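Local coordinates for protein esterase (Rhizomucor miehei, PDB 4WY5) that probably hydrolyses carboxylic esters, acting as a carboxylesterase of the alpha/beta hydrolase fold, at residues 67-72 / 111-116; 104-109 / 309-314; 152-157 / 317-322. One frame throughout, in Å; residues are numbered along the deposited sequence.

Interaction 1: 67-72 / 111-116; sequences LTIVRP and NVVTVF
The pairing of L67-R71 with V113-F116 is the antiparallel seam of an alpha/beta hydrolase sheet, where the second strand, running against its neighbours, meets strand 113-117, at the edge of the parallel block. The strand axes approach to 4.7 Å at an angle of 163°. T68 and F116 form one hydrogen-bonded pair, with T68 N to F116 O at 3.0 Å and F116 N to T68 O at 2.7 Å. V70 and T114 form the next, with V70 N to T114 O and T114 N to V70 O both at 2.9 Å. Between them lies the non-hydrogen-bonded pair I69-V115, and CA-H...O contacts, such as I69 CA to T114 O, fill in the ladder.

V113 divides its two methyls between two neighbours. With CG1 anti to the backbone N (chi1 174°), that methyl meets I69 CG2 at 3.9 Å, while CG2 lies over one face of the R71 guanidinium, offset toward its rim, at 3.4 Å from R71 NH2. The bend of the arginine chain at chi3 (-74°) brings the flat group over this methyl, and Q78 O and N149 O accept from NH1 and NH2, which should restrict its rotation. Past the paired residues, P72 CD sits 3.4 Å from V112 O, and the P72 and N111 side chains cross at about a right angle, P72 CG meeting N111 OD1. At the other end F116 touches T68 through CB; its ring leads away to lie nearly parallel to that of H87.

T68, V70, T114 and F116 share the sheet face on which helix 100-110 packs, with T107 hydrogen-bonded to T114. Strand 63-71 continues the sheet outward to strand 52-60, whereas strand 113-117 pairs on its other edge with strand 80-86.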
ATOM      1  N   LEU A  67     -19.241 -20.638 -14.416  1.00 29.84           N
ATOM      2  CA  LEU A  67     -18.522 -19.364 -14.446  1.00 26.44           C
ATOM      3  C   LEU A  67     -19.477 -18.167 -14.481  1.00 30.36           C
ATOM      4  O   LEU A  67     -20.600 -18.266 -14.975  1.00 31.51           O
ATOM      5  CB  LEU A  67     -17.592 -19.292 -15.666  1.00 26.18           C
ATOM      6  CG  LEU A  67     -16.593 -20.420 -15.915  1.00 21.85           C
ATOM      7  CD1 LEU A  67     -15.800 -20.160 -17.173  1.00 27.96           C
ATOM      8  CD2 LEU A  67     -15.676 -20.610 -14.735  1.00 26.45           C
ATOM      9  N   THR A  68     -19.032 -17.042 -13.937  1.00 27.77           N
ATOM     10  CA  THR A  68     -19.759 -15.793 -14.109  1.00 29.51           C
ATOM     11  C   THR A  68     -18.817 -14.796 -14.773  1.00 28.79           C
ATOM     12  O   THR A  68     -17.674 -14.629 -14.345  1.00 26.93           O
ATOM     13  CB  THR A  68     -20.307 -15.250 -12.759  1.00 35.09           C
ATOM     14  OG1 THR A  68     -21.298 -16.157 -12.254  1.00 30.40           O
ATOM     15  CG2 THR A  68     -20.956 -13.885 -12.930  1.00 28.86           C
ATOM     16  N   ILE A  69     -19.288 -14.171 -15.849  1.00 31.42           N
ATOM     17  CA  ILE A  69     -18.473 -13.254 -16.635  1.00 30.80           C
ATOM     18  C   ILE A  69     -19.009 -11.835 -16.489  1.00 31.03           C
ATOM     19  O   ILE A  69     -20.162 -11.568 -16.790  1.00 33.75           O
ATOM     20  CB  ILE A  69     -18.441 -13.660 -18.127  1.00 35.05           C
ATOM     21  CG1 ILE A  69     -17.703 -14.994 -18.299  1.00 29.59           C
ATOM     22  CG2 ILE A  69     -17.700 -12.611 -18.945  1.00 32.77           C
ATOM     23  CD1 ILE A  69     -18.585 -16.145 -18.628  1.00 36.52           C
ATOM     24  N   VAL A  70     -18.152 -10.920 -16.056  1.00 31.97           N
ATOM     25  CA  VAL A  70     -18.586  -9.587 -15.647  1.00 23.21           C
ATOM     26  C   VAL A  70     -17.782  -8.558 -16.441  1.00 24.90           C
ATOM     27  O   VAL A  70     -16.567  -8.706 -16.567  1.00 25.73           O
ATOM     28  CB  VAL A  70     -18.374  -9.411 -14.114  1.00 26.92           C
ATOM     29  CG1 VAL A  70     -19.047  -8.198 -13.604  1.00 23.80           C
ATOM     30  CG2 VAL A  70     -18.919 -10.612 -13.346  1.00 28.84           C
ATOM     31  N   ARG A  71     -18.448  -7.528 -16.975  1.00 25.74           N
ATOM     32  CA  ARG A  71     -17.831  -6.576 -17.919  1.00 25.22           C
ATOM     33  C   ARG A  71     -18.419  -5.156 -17.740  1.00 25.87           C
ATOM     34  O   ARG A  71     -19.573  -5.016 -17.340  1.00 28.38           O
ATOM     35  CB  ARG A  71     -18.034  -7.082 -19.372  1.00 29.65           C
ATOM     36  CG  ARG A  71     -17.421  -6.187 -20.468  1.00 36.95           C
ATOM     37  CD  ARG A  71     -17.792  -6.533 -21.924  1.00 30.75           C
ATOM     38  NE  ARG A  71     -17.096  -7.730 -22.394  1.00 35.99           N
ATOM     39  CZ  ARG A  71     -16.009  -7.734 -23.171  1.00 28.14           C
ATOM     40  NH1 ARG A  71     -15.457  -6.605 -23.586  1.00 26.23           N
ATOM     41  NH2 ARG A  71     -15.472  -8.889 -23.531  1.00 35.67           N
ATOM     42  N   PRO A  72     -17.639  -4.093 -18.028  1.00 27.79           N
ATOM     43  CA  PRO A  72     -18.268  -2.770 -17.869  1.00 29.85           C
ATOM     44  C   PRO A  72     -19.181  -2.406 -19.055  1.00 31.45           C
ATOM     45  O   PRO A  72     -18.980  -2.935 -20.159  1.00 29.38           O
ATOM     46  CB  PRO A  72     -17.068  -1.806 -17.788  1.00 25.16           C
ATOM     47  CG  PRO A  72     -15.831  -2.689 -17.686  1.00 26.76           C
ATOM     48  CD  PRO A  72     -16.198  -3.978 -18.331  1.00 22.77           C
ATOM     49  N   ASN A 111     -11.272  -1.498 -15.668  1.00 20.98           N
ATOM     50  CA  ASN A 111     -11.778  -1.658 -17.043  1.00 23.45           C
ATOM     51  C   ASN A 111     -11.365  -3.017 -17.600  1.00 23.17           C
ATOM     52  O   ASN A 111     -10.594  -3.092 -18.557  1.00 26.54           O
ATOM     53  CB  ASN A 111     -11.287  -0.522 -17.967  1.00 19.50           C
ATOM     54  CG  ASN A 111     -12.163  -0.345 -19.213  1.00 29.80           C
ATOM     55  OD1 ASN A 111     -13.382  -0.504 -19.153  1.00 35.79           O
ATOM     56  ND2 ASN A 111     -11.541   0.008 -20.343  1.00 21.14           N
ATOM     57  N   VAL A 112     -11.864  -4.095 -16.992  1.00 23.57           N
ATOM     58  CA  VAL A 112     -11.502  -5.446 -17.421  1.00 21.07           C
ATOM     59  C   VAL A 112     -12.702  -6.387 -17.548  1.00 24.66           C
ATOM     60  O   VAL A 112     -13.809  -6.048 -17.147  1.00 23.42           O
ATOM     61  CB  VAL A 112     -10.512  -6.089 -16.444  1.00 24.36           C
ATOM     62  CG1 VAL A 112      -9.208  -5.253 -16.362  1.00 21.56           C
ATOM     63  CG2 VAL A 112     -11.152  -6.231 -15.068  1.00 21.22           C
ATOM     64  N   VAL A 113     -12.458  -7.585 -18.075  1.00 24.39           N
ATOM     65  CA  VAL A 113     -13.419  -8.678 -17.992  1.00 25.26           C
ATOM     66  C   VAL A 113     -13.058  -9.603 -16.815  1.00 24.93           C
ATOM     67  O   VAL A 113     -11.986 -10.227 -16.804  1.00 22.90           O
ATOM     68  CB  VAL A 113     -13.454  -9.507 -19.302  1.00 26.54           C
ATOM     69  CG1 VAL A 113     -14.341 -10.726 -19.139  1.00 23.20           C
ATOM     70  CG2 VAL A 113     -13.931  -8.644 -20.474  1.00 27.11           C
ATOM     71  N   THR A 114     -13.953  -9.699 -15.833  1.00 24.60           N
ATOM     72  CA  THR A 114     -13.717 -10.536 -14.657  1.00 20.60           C
ATOM     73  C   THR A 114     -14.419 -11.876 -14.816  1.00 21.90           C
ATOM     74  O   THR A 114     -15.634 -11.927 -15.017  1.00 26.50           O
ATOM     75  CB  THR A 114     -14.234  -9.869 -13.347  1.00 19.70           C
ATOM     76  OG1 THR A 114     -13.544  -8.638 -13.111  1.00 19.46           O
ATOM     77  CG2 THR A 114     -14.035 -10.801 -12.139  1.00 21.77           C
ATOM     78  N   VAL A 115     -13.656 -12.960 -14.713  1.00 24.27           N
ATOM     79  CA  VAL A 115     -14.229 -14.303 -14.731  1.00 24.38           C
ATOM     80  C   VAL A 115     -14.274 -14.821 -13.298  1.00 24.55           C
ATOM     81  O   VAL A 115     -13.235 -15.084 -12.690  1.00 21.88           O
ATOM     82  CB  VAL A 115     -13.414 -15.284 -15.620  1.00 24.02           C
ATOM     83  CG1 VAL A 115     -14.055 -16.682 -15.616  1.00 20.50           C
ATOM     84  CG2 VAL A 115     -13.254 -14.739 -17.062  1.00 23.34           C
ATOM     85  N   PHE A 116     -15.481 -14.920 -12.753  1.00 24.23           N
ATOM     86  CA  PHE A 116     -15.689 -15.405 -11.398  1.00 22.79           C
ATOM     87  C   PHE A 116     -15.873 -16.927 -11.422  1.00 25.24           C
ATOM     88  O   PHE A 116     -16.850 -17.428 -11.987  1.00 24.10           O
ATOM     89  CB  PHE A 116     -16.916 -14.725 -10.779  1.00 25.54           C
ATOM     90  CG  PHE A 116     -17.096 -14.999  -9.304  1.00 25.30           C
ATOM     91  CD1 PHE A 116     -17.816 -16.109  -8.873  1.00 26.38           C
ATOM     92  CD2 PHE A 116     -16.580 -14.124  -8.345  1.00 25.10           C
ATOM     93  CE1 PHE A 116     -17.992 -16.369  -7.498  1.00 25.10           C
ATOM     94  CE2 PHE A 116     -16.750 -14.373  -6.967  1.00 25.76           C
ATOM     95  CZ  PHE A 116     -17.460 -15.495  -6.549  1.00 21.20           C
TER

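Interaction 2: 104-109 / 309-314; sequences RDLTVK and NTIVAH. With SO4 (sulfate ion), chain D.
K109 meets V312 through its backbone and the root of its side chain, while its ammonium end takes no part: V312 CG1 lies 3.7 Å from K109 O, and V312 CG2 lies 3.8 Å from K109 CB. The lysine chain instead runs out past N309, K109 CD coming no nearer than 4.4 Å to N309 OD1. V312 can use both branches because its chi1 of 165° sets CG1 anti to the backbone N and CG2 beside it, CG1 against the K109 carbonyl, CG2 between K109 CB and L106 CD2.

Deeper in, L106 supplies a single methyl, CD2, which sits 4.0 Å from I311 CG2 and 4.1 Å from V312 CG2. The leucine and the valine slide past each other in opposite directions. With single methyls meeting and 227 Å² buried in all, the apolar touch is light between helices whose axes come no nearer than 10.1 Å and are inclined at 41°. In the alpha/beta hydrolase fold these are the helix joining strands 80-86 and 113-117 and the C-terminal helix, neighbours on one side of the sheet; I308, one turn before V312, also touches both L106 and K109, and I311 reaches F257 and I189 of strands 254-259 and 185-189.

Helix 302-319 also faces the second subunit, where N309 ND2 is hydrogen-bonded to D317 of that subunit. R104 extends elsewhere, forming a salt bridge with E53; a sulfate, probably from the crystallisation liquor, lies at its guanidinium edge and accepts a weak bond from R104 NH2 to O4 of 3.4 Å.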
ATOM      1  N   ARG A 104     -17.501  -6.027  -8.541  1.00 22.52           N
ATOM      2  CA  ARG A 104     -18.025  -4.990  -9.414  1.00 23.61           C
ATOM      3  C   ARG A 104     -17.156  -3.722  -9.400  1.00 22.22           C
ATOM      4  O   ARG A 104     -16.969  -3.099 -10.450  1.00 23.42           O
ATOM      5  CB  ARG A 104     -19.490  -4.691  -9.048  1.00 24.45           C
ATOM      6  CG  ARG A 104     -20.421  -5.802  -9.570  1.00 28.68           C
ATOM      7  CD  ARG A 104     -21.930  -5.525  -9.485  1.00 29.01           C
ATOM      8  NE  ARG A 104     -22.668  -6.726  -9.894  1.00 32.97           N
ATOM      9  CZ  ARG A 104     -23.982  -6.797 -10.089  1.00 38.52           C
ATOM     10  NH1 ARG A 104     -24.748  -5.728  -9.928  1.00 37.39           N
ATOM     11  NH2 ARG A 104     -24.530  -7.952 -10.448  1.00 38.64           N
ATOM     12  N   ASP A 105     -16.578  -3.390  -8.242  1.00 24.72           N
ATOM     13  CA  ASP A 105     -15.613  -2.272  -8.126  1.00 26.92           C
ATOM     14  C   ASP A 105     -14.326  -2.469  -8.970  1.00 22.56           C
ATOM     15  O   ASP A 105     -13.912  -1.582  -9.718  1.00 22.62           O
ATOM     16  CB  ASP A 105     -15.216  -2.034  -6.648  1.00 21.31           C
ATOM     17  CG  ASP A 105     -16.292  -1.282  -5.861  1.00 25.50           C
ATOM     18  OD1 ASP A 105     -17.287  -0.831  -6.480  1.00 32.17           O
ATOM     19  OD2 ASP A 105     -16.134  -1.104  -4.633  1.00 18.58           O
ATOM     20  N   LEU A 106     -13.670  -3.611  -8.806  1.00 24.40           N
ATOM     21  CA  LEU A 106     -12.465  -3.919  -9.588  1.00 24.34           C
ATOM     22  C   LEU A 106     -12.732  -3.913 -11.101  1.00 23.27           C
ATOM     23  O   LEU A 106     -11.916  -3.419 -11.888  1.00 23.05           O
ATOM     24  CB  LEU A 106     -11.903  -5.281  -9.168  1.00 18.11           C
ATOM     25  CG  LEU A 106     -11.382  -5.325  -7.719  1.00 23.90           C
ATOM     26  CD1 LEU A 106     -11.039  -6.742  -7.274  1.00 18.37           C
ATOM     27  CD2 LEU A 106     -10.180  -4.395  -7.552  1.00 18.92           C
ATOM     28  N   THR A 107     -13.875  -4.469 -11.499  1.00 20.66           N
ATOM     29  CA  THR A 107     -14.219  -4.604 -12.913  1.00 22.08           C
ATOM     30  C   THR A 107     -14.332  -3.244 -13.619  1.00 23.09           C
ATOM     31  O   THR A 107     -13.673  -3.028 -14.634  1.00 20.71           O
ATOM     32  CB  THR A 107     -15.535  -5.408 -13.092  1.00 21.49           C
ATOM     33  OG1 THR A 107     -15.334  -6.757 -12.643  1.00 23.84           O
ATOM     34  CG2 THR A 107     -15.987  -5.418 -14.559  1.00 22.28           C
ATOM     35  N   VAL A 108     -15.142  -2.321 -13.094  1.00 21.48           N
ATOM     36  CA  VAL A 108     -15.304  -1.039 -13.785  1.00 22.13           C
ATOM     37  C   VAL A 108     -14.113  -0.068 -13.583  1.00 26.19           C
ATOM     38  O   VAL A 108     -13.808   0.698 -14.498  1.00 27.22           O
ATOM     39  CB  VAL A 108     -16.641  -0.329 -13.389  1.00 26.21           C
ATOM     40  CG1 VAL A 108     -17.762  -1.351 -13.274  1.00 25.29           C
ATOM     41  CG2 VAL A 108     -16.517   0.455 -12.092  1.00 33.50           C
ATOM     42  N   LYS A 109     -13.440  -0.096 -12.420  1.00 22.33           N
ATOM     43  CA  LYS A 109     -12.300   0.809 -12.164  1.00 23.65           C
ATOM     44  C   LYS A 109     -11.042   0.395 -12.933  1.00 22.63           C
ATOM     45  O   LYS A 109     -10.277   1.247 -13.363  1.00 21.13           O
ATOM     46  CB  LYS A 109     -11.962   0.878 -10.665  1.00 24.54           C
ATOM     47  CG  LYS A 109     -13.020   1.554  -9.816  1.00 25.89           C
ATOM     48  CD  LYS A 109     -12.688   1.496  -8.322  1.00 27.73           C
ATOM     49  CE  LYS A 109     -13.823   2.095  -7.490  1.00 27.65           C
ATOM     50  NZ  LYS A 109     -14.066   3.555  -7.727  1.00 26.70           N
ATOM     51  N   ASN A 309      -8.202   0.906  -4.790  1.00 17.60           N
ATOM     52  CA  ASN A 309      -7.429   1.765  -5.692  1.00 21.78           C
ATOM     53  C   ASN A 309      -6.002   1.265  -5.959  1.00 20.35           C
ATOM     54  O   ASN A 309      -5.490   1.396  -7.070  1.00 22.33           O
ATOM     55  CB  ASN A 309      -7.340   3.199  -5.143  1.00 19.68           C
ATOM     56  CG  ASN A 309      -8.672   3.926  -5.181  1.00 25.48           C
ATOM     57  OD1 ASN A 309      -9.631   3.455  -5.793  1.00 21.75           O
ATOM     58  ND2 ASN A 309      -8.722   5.115  -4.563  1.00 29.24           N
ATOM     59  N   THR A 310      -5.370   0.688  -4.939  1.00 19.34           N
ATOM     60  CA  THR A 310      -3.980   0.248  -5.034  1.00 19.16           C
ATOM     61  C   THR A 310      -3.842  -1.019  -5.907  1.00 18.78           C
ATOM     62  O   THR A 310      -2.899  -1.141  -6.691  1.00 16.74           O
ATOM     63  CB  THR A 310      -3.399   0.010  -3.613  1.00 19.40           C
ATOM     64  OG1 THR A 310      -3.448   1.240  -2.869  1.00 15.73           O
ATOM     65  CG2 THR A 310      -1.962  -0.476  -3.676  1.00 16.79           C
ATOM     66  N   ILE A 311      -4.775  -1.960  -5.747  1.00 18.01           N
ATOM     67  CA  ILE A 311      -4.881  -3.100  -6.649  1.00 20.68           C
ATOM     68  C   ILE A 311      -5.121  -2.654  -8.102  1.00 21.31           C
ATOM     69  O   ILE A 311      -4.447  -3.125  -9.029  1.00 20.95           O
ATOM     70  CB  ILE A 311      -6.040  -4.056  -6.237  1.00 21.99           C
ATOM     71  CG1 ILE A 311      -5.763  -4.725  -4.885  1.00 15.67           C
ATOM     72  CG2 ILE A 311      -6.272  -5.135  -7.304  1.00 15.55           C
ATOM     73  CD1 ILE A 311      -6.929  -5.602  -4.408  1.00 16.75           C
ATOM     74  N   VAL A 312      -6.047  -1.721  -8.298  1.00 18.26           N
ATOM     75  CA  VAL A 312      -6.360  -1.258  -9.651  1.00 18.70           C
ATOM     76  C   VAL A 312      -5.124  -0.680 -10.340  1.00 25.11           C
ATOM     77  O   VAL A 312      -4.879  -0.963 -11.516  1.00 23.26           O
ATOM     78  CB  VAL A 312      -7.507  -0.208  -9.636  1.00 21.82           C
ATOM     79  CG1 VAL A 312      -7.607   0.548 -10.964  1.00 20.02           C
ATOM     80  CG2 VAL A 312      -8.835  -0.892  -9.310  1.00 22.88           C
ATOM     81  N   ALA A 313      -4.322   0.094  -9.607  1.00 23.13           N
ATOM     82  CA  ALA A 313      -3.138   0.705 -10.209  1.00 22.48           C
ATOM     83  C   ALA A 313      -2.051  -0.330 -10.542  1.00 23.81           C
ATOM     84  O   ALA A 313      -1.328  -0.173 -11.529  1.00 25.19           O
ATOM     85  CB  ALA A 313      -2.578   1.788  -9.290  1.00 23.94           C
ATOM     86  N   HIS A 314      -1.957  -1.389  -9.732  1.00 23.39           N
ATOM     87  CA  HIS A 314      -1.002  -2.479  -9.965  1.00 22.20           C
ATOM     88  C   HIS A 314      -1.389  -3.310 -11.188  1.00 23.02           C
ATOM     89  O   HIS A 314      -0.529  -3.695 -11.993  1.00 23.78           O
ATOM     90  CB  HIS A 314      -0.909  -3.403  -8.733  1.00 18.15           C
ATOM     91  CG  HIS A 314      -0.237  -4.710  -9.015  1.00 17.61           C
ATOM     92  ND1 HIS A 314       1.134  -4.865  -9.004  1.00 20.68           N
ATOM     93  CD2 HIS A 314      -0.753  -5.924  -9.336  1.00 18.41           C
ATOM     94  CE1 HIS A 314       1.434  -6.123  -9.299  1.00 21.51           C
ATOM     95  NE2 HIS A 314       0.309  -6.786  -9.503  1.00 16.56           N
TER
HETATM   96  S   SO4 D 402     -28.502  -7.888 -10.655  1.00 82.39           S
HETATM   97  O1  SO4 D 402     -29.877  -8.377 -10.797  1.00 79.68           O
HETATM   98  O2  SO4 D 402     -27.814  -7.950 -11.944  1.00 74.53           O
HETATM   99  O3  SO4 D 402     -28.510  -6.495 -10.189  1.00 59.72           O
HETATM  100  O4  SO4 D 402     -27.790  -8.740  -9.700  1.00 78.43           O

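Interaction 3: 152-157 / 317-322; sequences AEALAV and DIYAKY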
ATOM      1  N   ALA A 152      -6.169 -12.713 -24.146  1.00 33.35           N
ATOM      2  CA  ALA A 152      -5.936 -13.772 -23.169  1.00 35.71           C
ATOM      3  C   ALA A 152      -4.509 -13.761 -22.628  1.00 37.75           C
ATOM      4  O   ALA A 152      -4.242 -14.366 -21.590  1.00 37.71           O
ATOM      5  CB  ALA A 152      -6.264 -15.133 -23.767  1.00 34.49           C
ATOM      6  N   GLU A 153      -3.589 -13.087 -23.315  1.00 36.28           N
ATOM      7  CA  GLU A 153      -2.222 -12.996 -22.796  1.00 41.39           C
ATOM      8  C   GLU A 153      -2.142 -12.048 -21.573  1.00 37.92           C
ATOM      9  O   GLU A 153      -1.312 -12.245 -20.680  1.00 39.77           O
ATOM     10  CB  GLU A 153      -1.236 -12.554 -23.889  1.00 39.85           C
ATOM     11  CG  GLU A 153      -1.088 -13.542 -25.079  1.00 53.21           C
ATOM     12  CD  GLU A 153      -0.732 -14.993 -24.691  1.00 57.26           C
ATOM     13  OE1 GLU A 153       0.076 -15.218 -23.750  1.00 58.71           O
ATOM     14  OE2 GLU A 153      -1.262 -15.919 -25.355  1.00 50.86           O
ATOM     15  N   ALA A 154      -2.978 -11.009 -21.545  1.00 34.89           N
ATOM     16  CA  ALA A 154      -3.013 -10.081 -20.406  1.00 32.87           C
ATOM     17  C   ALA A 154      -3.935 -10.628 -19.302  1.00 26.99           C
ATOM     18  O   ALA A 154      -5.118 -10.264 -19.225  1.00 25.77           O
ATOM     19  CB  ALA A 154      -3.463  -8.705 -20.847  1.00 25.55           C
ATOM     20  N   LEU A 155      -3.392 -11.511 -18.467  1.00 21.88           N
ATOM     21  CA  LEU A 155      -4.194 -12.297 -17.532  1.00 26.75           C
ATOM     22  C   LEU A 155      -3.633 -12.211 -16.118  1.00 21.56           C
ATOM     23  O   LEU A 155      -2.428 -12.273 -15.924  1.00 21.13           O
ATOM     24  CB  LEU A 155      -4.251 -13.763 -17.995  1.00 22.92           C
ATOM     25  CG  LEU A 155      -5.190 -14.783 -17.339  1.00 26.08           C
ATOM     26  CD1 LEU A 155      -5.671 -15.802 -18.404  1.00 19.16           C
ATOM     27  CD2 LEU A 155      -4.532 -15.506 -16.151  1.00 17.03           C
ATOM     28  N   ALA A 156      -4.524 -12.090 -15.137  1.00 22.76           N
ATOM     29  CA  ALA A 156      -4.152 -11.987 -13.727  1.00 23.23           C
ATOM     30  C   ALA A 156      -5.034 -12.895 -12.864  1.00 22.20           C
ATOM     31  O   ALA A 156      -6.162 -13.208 -13.256  1.00 24.45           O
ATOM     32  CB  ALA A 156      -4.275 -10.549 -13.274  1.00 19.77           C
ATOM     33  N   VAL A 157      -4.536 -13.357 -11.720  1.00 17.17           N
ATOM     34  CA  VAL A 157      -5.427 -14.041 -10.780  1.00 20.81           C
ATOM     35  C   VAL A 157      -5.391 -13.288  -9.454  1.00 19.67           C
ATOM     36  O   VAL A 157      -4.330 -12.824  -9.024  1.00 20.38           O
ATOM     37  CB  VAL A 157      -5.076 -15.554 -10.562  1.00 17.62           C
ATOM     38  CG1 VAL A 157      -5.111 -16.292 -11.865  1.00 24.13           C
ATOM     39  CG2 VAL A 157      -3.718 -15.724  -9.965  1.00 27.70           C
ATOM     40  N   ASP A 317      -0.674  -1.294 -14.339  1.00 26.76           N
ATOM     41  CA  ASP A 317       0.778  -1.270 -14.572  1.00 28.92           C
ATOM     42  C   ASP A 317       1.263  -2.550 -15.273  1.00 30.48           C
ATOM     43  O   ASP A 317       2.078  -2.495 -16.199  1.00 33.11           O
ATOM     44  CB  ASP A 317       1.520  -1.069 -13.241  1.00 33.78           C
ATOM     45  CG  ASP A 317       3.036  -0.946 -13.412  1.00 39.37           C
ATOM     46  OD1 ASP A 317       3.559   0.189 -13.518  1.00 37.14           O
ATOM     47  OD2 ASP A 317       3.713  -2.000 -13.418  1.00 36.11           O
ATOM     48  N   ILE A 318       0.776  -3.697 -14.803  1.00 28.93           N
ATOM     49  CA  ILE A 318       1.126  -5.005 -15.370  1.00 30.61           C
ATOM     50  C   ILE A 318       0.575  -5.201 -16.795  1.00 32.44           C
ATOM     51  O   ILE A 318       1.283  -5.653 -17.703  1.00 30.58           O
ATOM     52  CB  ILE A 318       0.600  -6.149 -14.475  1.00 24.76           C
ATOM     53  CG1 ILE A 318       1.358  -6.173 -13.148  1.00 23.85           C
ATOM     54  CG2 ILE A 318       0.780  -7.496 -15.165  1.00 22.95           C
ATOM     55  CD1 ILE A 318       2.846  -6.504 -13.286  1.00 20.10           C
ATOM     56  N   TYR A 319      -0.703  -4.878 -16.967  1.00 29.45           N
ATOM     57  CA  TYR A 319      -1.390  -5.056 -18.241  1.00 32.53           C
ATOM     58  C   TYR A 319      -0.761  -4.205 -19.369  1.00 37.27           C
ATOM     59  O   TYR A 319      -0.735  -4.612 -20.531  1.00 34.41           O
ATOM     60  CB  TYR A 319      -2.878  -4.701 -18.096  1.00 26.14           C
ATOM     61  CG  TYR A 319      -3.760  -5.688 -17.333  1.00 25.88           C
ATOM     62  CD1 TYR A 319      -3.532  -7.066 -17.380  1.00 23.54           C
ATOM     63  CD2 TYR A 319      -4.865  -5.230 -16.607  1.00 20.91           C
ATOM     64  CE1 TYR A 319      -4.376  -7.971 -16.687  1.00 18.38           C
ATOM     65  CE2 TYR A 319      -5.704  -6.105 -15.929  1.00 17.37           C
ATOM     66  CZ  TYR A 319      -5.458  -7.470 -15.969  1.00 20.80           C
ATOM     67  OH  TYR A 319      -6.308  -8.316 -15.293  1.00 15.12           O
ATOM     68  N   ALA A 320      -0.253  -3.024 -19.023  1.00 33.96           N
ATOM     69  CA  ALA A 320       0.278  -2.105 -20.030  1.00 35.29           C
ATOM     70  C   ALA A 320       1.520  -2.678 -20.746  1.00 43.58           C
ATOM     71  O   ALA A 320       1.838  -2.249 -21.861  1.00 38.61           O
ATOM     72  CB  ALA A 320       0.595  -0.757 -19.405  1.00 25.55           C
ATOM     73  N   LYS A 321       2.210  -3.638 -20.114  1.00 43.61           N
ATOM     74  CA  LYS A 321       3.374  -4.301 -20.733  1.00 42.49           C
ATOM     75  C   LYS A 321       2.990  -5.284 -21.846  1.00 44.48           C
ATOM     76  O   LYS A 321       3.873  -5.825 -22.515  1.00 43.71           O
ATOM     77  CB  LYS A 321       4.179  -5.108 -19.702  1.00 45.83           C
ATOM     78  CG  LYS A 321       4.507  -4.463 -18.370  1.00 42.82           C
ATOM     79  CD  LYS A 321       4.939  -5.577 -17.398  1.00 44.91           C
ATOM     80  CE  LYS A 321       5.855  -5.067 -16.295  1.00 47.81           C
ATOM     81  NZ  LYS A 321       7.125  -4.491 -16.837  1.00 59.29           N
ATOM     82  N   TYR A 322       1.689  -5.504 -22.049  1.00 44.40           N
ATOM     83  CA  TYR A 322       1.212  -6.555 -22.951  1.00 43.12           C
ATOM     84  C   TYR A 322       0.236  -6.013 -23.975  1.00 45.21           C
ATOM     85  O   TYR A 322      -0.541  -6.773 -24.550  1.00 51.71           O
ATOM     86  CB  TYR A 322       0.542  -7.696 -22.164  1.00 42.40           C
ATOM     87  CG  TYR A 322       1.521  -8.444 -21.303  1.00 41.97           C
ATOM     88  CD1 TYR A 322       2.465  -9.291 -21.868  1.00 44.52           C
ATOM     89  CD2 TYR A 322       1.539  -8.261 -19.926  1.00 37.73           C
ATOM     90  CE1 TYR A 322       3.393  -9.959 -21.079  1.00 42.75           C
ATOM     91  CE2 TYR A 322       2.468  -8.919 -19.124  1.00 45.01           C
ATOM     92  CZ  TYR A 322       3.391  -9.767 -19.708  1.00 43.48           C
ATOM     93  OH  TYR A 322       4.310 -10.425 -18.924  1.00 42.27           O
TER
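Apolar contacts centre on A154, whose CB is 3.8 Å from Y319 CD1 and 4.3 Å from Y322 CB; the methyl touches Y319 through the ring and Y322 through CB. Farther along the strand, A156 CB lies 4.3 Å from Y319 CZ. Y319 CG stands anti to its carbonyl carbon (chi1 -73°), which sends the ring from the helix along the chain of A154-A156.

Contacts of the tyrosine with polar atoms come next. A156 CB approaches Y319 OH obliquely, at 3.6 Å. Y319 CE1 is 3.5 Å from A154 O, and the L155 amide N lies near the ring plane at its edge, 4.1 Å from Y319 CE1. A154 is the centre of an inverse gamma turn, at the corner where the chain enters the strand.

Polar contacts are also made outside the two segments: Y319 OH makes a weak hydrogen bond with V82 O of strand 80-86, and the Y322 ring forms a cation-pi pair with K184.

Here the C-terminal part of helix 302-319 and the residues after it pack against the corner leading into strand 155-160, a central parallel strand of the alpha/beta hydrolase sheet that in this fold leads at its far end to the nucleophile elbow.

All three contacts belong to one layered fold, with centres about 12 Å (interactions 1 and 2), 15 Å (1 and 3) and 14 Å (2 and 3) apart. Interaction 1 lies within the sheet, interaction 2 in the helical layer on it, and interaction 3 between the two. Helix 100-110 runs directly into strand 113-117, and V112 N probably bonds T107 O at 3.2 Å; interaction 3 joins on where V112 CG1 packs 3.6 Å from Y319 CE2. Helix 302-319 serves both 2 and 3. Along the chain, 1 closes before 3 opens, while 2 interleaves with each, so the C-terminal helix is tied back to elements that lie far earlier in the sequence.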